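Side-chain contacts in B12-binding domain-containing protein (Kitasatospora setae, PDB 6WTE), which probably transfers methyl groups as a cobalamin-dependent radical SAM family methyltransferase that holds both a cobalamin and a [4Fe-4S] cluster: residues P19-V24 against G65-N70; V24-L29 against R198-V203. One frame throughout, in Å; residues are numbered along the deposited sequence.

Overall arrangement
From the N terminus, strand 4-9 of the B12-binding domain leads into helix 20-31, which serves both contacts; their segments overlap at Val-24. Interaction 1 closes a loop of 40 residues by setting the first turn of this helix against the end of strand 63-67, beside the cobalamin. Interaction 2 closes a much longer one, of 168 residues, by bringing the loop ahead of helix 209-214 back to the next turns of the same helix. The two closures cross, their centres about 11 Å apart. A salt bridge from Asp-23 OD2 to Arg-199 NE, 2.9 Å, links them, so the helix joins B12-domain strands to a loop whose Arg-199 also reaches Glu-255 of the radical SAM core.

Interaction 1. Residues P19-V24 against G65-N70; sequences PYALDV and GVTVRN
Helix 20-31 packs on the parallel strands of the B12-binding domain here, and Leu-22 and Ala-21 of its first turn meet Thr-67 at the end of strand 63-67. No hydrogen bond spans the contact: leucine and alanine carbons pack on the threonine in van der Waals contact. Leu-22 has CG anti to its carbonyl carbon (chi1 -61°), which carries the branch to the strand, where CD2 lies 3.7 Å from Thr-67 CG2. Leu-22 CG follows at 4.0 Å from Thr-67 CG2, the side chains crossing at a slant. Ala-21 CB points at the strand and stops 3.9 Å from Thr-67 OG1. That hydroxyl sits opposite the backbone N (chi1 180°) and hydrogen-bonds to N3B of the cobalamin; the threonine offers its methyl to the helix and its oxygen to the cofactor. With an alanine at Leu-22, the Thr-67 methyl would probably lose the leucine branch packed against it, opening a gap toward Leu-7 and Val-38. Arg-69 NH2 donates to Asn-70 OD1 at 3.0 Å, in the carbonyl plane, while Asn-70 ND2 hydrogen-bonds to O44 of the cobalamin. Helix start and strand end line the cofactor-binding C-terminal ends of the parallel strands, as in Rossmann-like B12 domains.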
loop_
_atom_site.group_PDB
_atom_site.type_symbol
_atom_site.label_atom_id
_atom_site.label_comp_id
_atom_site.label_asym_id
_atom_site.label_seq_id
_atom_site.Cartn_x
_atom_site.Cartn_y
_atom_site.Cartn_z
ATOM N N PRO A 19 -2.351 -11.790 -0.448
ATOM C CA PRO A 19 -1.053 -11.361 0.128
ATOM C C PRO A 19 0.120 -11.722 -0.780
ATOM O O PRO A 19 0.866 -12.683 -0.568
ATOM C CB PRO A 19 -1.009 -12.120 1.456
ATOM C CG PRO A 19 -1.797 -13.359 1.182
ATOM C CD PRO A 19 -2.925 -12.938 0.273
ATOM N N TYR A 20 0.275 -10.905 -1.822
ATOM C CA TYR A 20 1.291 -11.120 -2.845
ATOM C C TYR A 20 2.674 -11.298 -2.232
ATOM O O TYR A 20 3.481 -12.106 -2.714
ATOM C CB TYR A 20 1.249 -9.920 -3.796
ATOM C CG TYR A 20 2.058 -9.987 -5.067
ATOM C CD1 TYR A 20 2.649 -11.168 -5.510
ATOM C CD2 TYR A 20 2.216 -8.842 -5.841
ATOM C CE1 TYR A 20 3.380 -11.194 -6.691
ATOM C CE2 TYR A 20 2.936 -8.863 -7.017
ATOM C CZ TYR A 20 3.515 -10.037 -7.440
ATOM O OH TYR A 20 4.236 -10.037 -8.618
ATOM N N ALA A 21 2.952 -10.562 -1.149
ATOM C CA ALA A 21 4.231 -10.682 -0.454
ATOM C C ALA A 21 4.585 -12.133 -0.174
ATOM O O ALA A 21 5.733 -12.549 -0.358
ATOM C CB ALA A 21 4.186 -9.901 0.859
ATOM N N LEU A 22 3.603 -12.925 0.255
ATOM C CA LEU A 22 3.903 -14.296 0.638
ATOM C C LEU A 22 4.270 -15.153 -0.572
ATOM O O LEU A 22 5.077 -16.083 -0.446
ATOM C CB LEU A 22 2.723 -14.889 1.417
ATOM C CG LEU A 22 2.350 -14.188 2.735
ATOM C CD1 LEU A 22 1.403 -15.048 3.576
ATOM C CD2 LEU A 22 3.595 -13.825 3.558
ATOM N N ASP A 23 3.725 -14.846 -1.756
ATOM C CA ASP A 23 4.153 -15.571 -2.949
ATOM C C ASP A 23 5.599 -15.241 -3.298
ATOM O O ASP A 23 6.361 -16.126 -3.712
ATOM C CB ASP A 23 3.236 -15.256 -4.135
ATOM C CG ASP A 23 1.969 -16.108 -4.158
ATOM O OD1 ASP A 23 1.906 -17.156 -3.471
ATOM O OD2 ASP A 23 1.032 -15.741 -4.902
ATOM N N VAL A 24 5.991 -13.972 -3.151
ATOM C CA VAL A 24 7.381 -13.586 -3.382
ATOM C C VAL A 24 8.299 -14.316 -2.406
ATOM O O VAL A 24 9.329 -14.881 -2.795
ATOM C CB VAL A 24 7.547 -12.059 -3.257
ATOM C CG1 VAL A 24 8.990 -11.663 -3.546
ATOM C CG2 VAL A 24 6.594 -11.320 -4.198
ATOM N N GLY A 65 7.036 -16.232 9.880
ATOM C CA GLY A 65 6.978 -14.889 9.326
ATOM C C GLY A 65 5.539 -14.403 9.298
ATOM O O GLY A 65 4.621 -15.166 9.002
ATOM N N VAL A 66 5.348 -13.131 9.629
ATOM C CA VAL A 66 4.022 -12.517 9.608
ATOM C C VAL A 66 4.083 -11.281 8.721
ATOM O O VAL A 66 4.881 -10.369 8.975
ATOM C CB VAL A 66 3.538 -12.148 11.019
ATOM C CG1 VAL A 66 2.129 -11.588 10.953
ATOM C CG2 VAL A 66 3.580 -13.373 11.943
ATOM N N THR A 67 3.233 -11.234 7.690
ATOM C CA THR A 67 3.197 -10.071 6.806
ATOM C C THR A 67 2.189 -9.053 7.335
ATOM O O THR A 67 1.023 -9.385 7.573
ATOM C CB THR A 67 2.880 -10.485 5.362
ATOM O OG1 THR A 67 2.852 -9.326 4.519
ATOM C CG2 THR A 67 1.550 -11.236 5.259
ATOM N N VAL A 68 2.641 -7.822 7.546
ATOM C CA VAL A 68 1.793 -6.756 8.063
ATOM C C VAL A 68 1.688 -5.716 6.955
ATOM O O VAL A 68 2.569 -4.862 6.788
ATOM C CB VAL A 68 2.339 -6.181 9.374
ATOM C CG1 VAL A 68 1.613 -4.883 9.774
ATOM C CG2 VAL A 68 2.176 -7.223 10.465
ATOM N N ARG A 69 0.622 -5.824 6.163
ATOM C CA ARG A 69 0.470 -4.997 4.972
ATOM C C ARG A 69 -0.012 -3.591 5.308
ATOM O O ARG A 69 0.480 -2.611 4.737
ATOM C CB ARG A 69 -0.501 -5.669 4.004
ATOM C CG ARG A 69 -0.645 -4.979 2.650
ATOM C CD ARG A 69 -1.843 -5.577 1.931
ATOM N NE ARG A 69 -1.907 -5.219 0.514
ATOM C CZ ARG A 69 -2.410 -4.083 0.049
ATOM N NH1 ARG A 69 -2.421 -3.865 -1.258
ATOM N NH2 ARG A 69 -2.905 -3.175 0.881
ATOM N N ASN A 70 -1.004 -3.481 6.188
ATOM C CA ASN A 70 -1.630 -2.212 6.532
ATOM C C ASN A 70 -1.484 -1.963 8.026
ATOM O O ASN A 70 -1.745 -2.859 8.834
ATOM C CB ASN A 70 -3.118 -2.202 6.158
ATOM C CG ASN A 70 -3.387 -2.814 4.790
ATOM O OD1 ASN A 70 -2.676 -2.549 3.823
ATOM N ND2 ASN A 70 -4.425 -3.637 4.710
#

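Interaction 2. Residues V24-L29 against R198-V203; sequences VLTTAL and RRRSGV
Thr-27 and Arg-198 cross at an angle, the threonine reaching out from helix 20-31 and the arginine folding back over it from the loop before helix 209-214. Thr-27 turns its two branches to different parts of Arg-198. Thr-27 OG1, anti to the carbonyl carbon (chi1 -66°), accepts the backbone N-H of Arg-198 at 2.8 Å, with a nearly straight N-H...O angle of 167°. The hydroxyl also hydrogen-bonds to Asp-23 O one turn back, so two bonds hold it. Thr-27 CG2 lies over one face of the guanidinium, 3.8 Å above the plane and displaced toward the rim, with NH1 of Arg-198 the nearest atom at 4.0 Å. A bend at chi3 (-71°) returns the arginine chain to the helix, where Arg-198 NH2 comes within 3.4 Å of Thr-27 O; the same NH2 forms salt bridges with Glu-30 and Asp-31. Arg-200 approaches differently. Extended from CG to NE, it presents a guanidinium edge to Thr-26, whose CG2 lies near that plane and 3.8 Å from Arg-200 NH1. Thr-26 OG1 bonds to Leu-22 O one turn back, leaving the methyl to meet the arginine. Arg-200 NH2 pairs with Glu-30. The loop is thus held by one neutral bond to a helix threonine and by two arginines that share Glu-30, with Asp-31 as a second acid for Arg-198, so two carboxylates probably balance the two positive charges.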
loop_
_atom_site.group_PDB
_atom_site.type_symbol
_atom_site.label_atom_id
_atom_site.label_comp_id
_atom_site.label_asym_id
_atom_site.label_seq_id
_atom_site.Cartn_x
_atom_site.Cartn_y
_atom_site.Cartn_z
ATOM N N VAL A 24 5.991 -13.972 -3.151
ATOM C CA VAL A 24 7.381 -13.586 -3.382
ATOM C C VAL A 24 8.299 -14.316 -2.406
ATOM O O VAL A 24 9.329 -14.881 -2.795
ATOM C CB VAL A 24 7.547 -12.059 -3.257
ATOM C CG1 VAL A 24 8.990 -11.663 -3.546
ATOM C CG2 VAL A 24 6.594 -11.320 -4.198
ATOM N N LEU A 25 7.936 -14.308 -1.122
ATOM C CA LEU A 25 8.778 -14.937 -0.107
ATOM C C LEU A 25 8.818 -16.448 -0.276
ATOM O O LEU A 25 9.873 -17.068 -0.088
ATOM C CB LEU A 25 8.275 -14.572 1.288
ATOM C CG LEU A 25 8.246 -13.091 1.635
ATOM C CD1 LEU A 25 7.686 -12.919 3.049
ATOM C CD2 LEU A 25 9.645 -12.497 1.536
ATOM N N THR A 26 7.679 -17.057 -0.622
ATOM C CA THR A 26 7.640 -18.503 -0.821
ATOM C C THR A 26 8.582 -18.917 -1.943
ATOM O O THR A 26 9.354 -19.868 -1.800
ATOM C CB THR A 26 6.212 -18.962 -1.116
ATOM O OG1 THR A 26 5.383 -18.744 0.037
ATOM C CG2 THR A 26 6.184 -20.446 -1.513
ATOM N N THR A 27 8.552 -18.189 -3.065
ATOM C CA THR A 27 9.405 -18.546 -4.198
ATOM C C THR A 27 10.874 -18.540 -3.801
ATOM O O THR A 27 11.605 -19.504 -4.060
ATOM C CB THR A 27 9.163 -17.583 -5.361
ATOM O OG1 THR A 27 7.831 -17.762 -5.851
ATOM C CG2 THR A 27 10.152 -17.843 -6.495
ATOM N N ALA A 28 11.319 -17.461 -3.154
ATOM C CA ALA A 28 12.723 -17.341 -2.778
ATOM C C ALA A 28 13.120 -18.431 -1.790
ATOM O O ALA A 28 14.168 -19.070 -1.938
ATOM C CB ALA A 28 12.980 -15.958 -2.189
ATOM N N LEU A 29 12.293 -18.651 -0.772
ATOM C CA LEU A 29 12.627 -19.653 0.235
ATOM C C LEU A 29 12.658 -21.052 -0.367
ATOM O O LEU A 29 13.578 -21.829 -0.096
ATOM C CB LEU A 29 11.631 -19.580 1.385
ATOM C CG LEU A 29 11.822 -18.431 2.371
ATOM C CD1 LEU A 29 10.597 -18.350 3.256
ATOM C CD2 LEU A 29 13.087 -18.652 3.195
ATOM N N ARG A 198 6.109 -17.616 -8.092
ATOM C CA ARG A 198 5.135 -18.662 -8.374
ATOM C C ARG A 198 3.795 -18.294 -7.745
ATOM O O ARG A 198 3.713 -18.011 -6.545
ATOM C CB ARG A 198 5.647 -20.017 -7.887
ATOM C CG ARG A 198 6.813 -20.525 -8.742
ATOM C CD ARG A 198 7.259 -21.935 -8.388
ATOM N NE ARG A 198 7.944 -21.988 -7.101
ATOM C CZ ARG A 198 9.252 -21.810 -6.933
ATOM N NH1 ARG A 198 10.037 -21.569 -7.976
ATOM N NH2 ARG A 198 9.777 -21.881 -5.715
ATOM N N ARG A 199 2.755 -18.256 -8.574
ATOM C CA ARG A 199 1.412 -17.870 -8.156
ATOM C C ARG A 199 0.524 -19.090 -8.324
ATOM O O ARG A 199 0.220 -19.490 -9.452
ATOM C CB ARG A 199 0.888 -16.692 -8.978
ATOM C CG ARG A 199 1.927 -15.609 -9.249
ATOM C CD ARG A 199 2.421 -14.935 -7.953
ATOM N NE ARG A 199 1.370 -14.173 -7.282
ATOM C CZ ARG A 199 0.909 -13.001 -7.711
ATOM N NH1 ARG A 199 1.406 -12.459 -8.819
ATOM N NH2 ARG A 199 -0.050 -12.371 -7.039
ATOM N N ARG A 200 0.117 -19.682 -7.210
ATOM C CA ARG A 200 -0.595 -20.948 -7.222
ATOM C C ARG A 200 -2.053 -20.735 -6.846
ATOM O O ARG A 200 -2.426 -19.713 -6.269
ATOM C CB ARG A 200 0.060 -21.946 -6.257
ATOM C CG ARG A 200 1.511 -22.288 -6.587
ATOM C CD ARG A 200 2.106 -23.165 -5.489
ATOM N NE ARG A 200 3.397 -23.752 -5.845
ATOM C CZ ARG A 200 4.558 -23.426 -5.281
ATOM N NH1 ARG A 200 4.605 -22.504 -4.326
ATOM N NH2 ARG A 200 5.677 -24.028 -5.669
ATOM N N SER A 201 -2.877 -21.719 -7.189
ATOM C CA SER A 201 -4.289 -21.708 -6.843
ATOM C C SER A 201 -4.723 -23.113 -6.462
ATOM O O SER A 201 -4.275 -24.094 -7.061
ATOM C CB SER A 201 -5.148 -21.199 -8.003
ATOM O OG SER A 201 -4.849 -19.852 -8.300
ATOM N N GLY A 202 -5.595 -23.200 -5.461
ATOM C CA GLY A 202 -6.099 -24.485 -5.018
ATOM C C GLY A 202 -5.083 -25.377 -4.343
ATOM O O GLY A 202 -5.356 -26.567 -4.166
ATOM N N VAL A 203 -3.925 -24.853 -3.963
ATOM C CA VAL A 203 -2.876 -25.639 -3.318
ATOM C C VAL A 203 -2.950 -25.386 -1.817
ATOM O O VAL A 203 -2.839 -24.228 -1.392
ATOM C CB VAL A 203 -1.483 -25.290 -3.861
ATOM C CG1 VAL A 203 -0.416 -26.138 -3.150
ATOM C CG2 VAL A 203 -1.432 -25.500 -5.361
#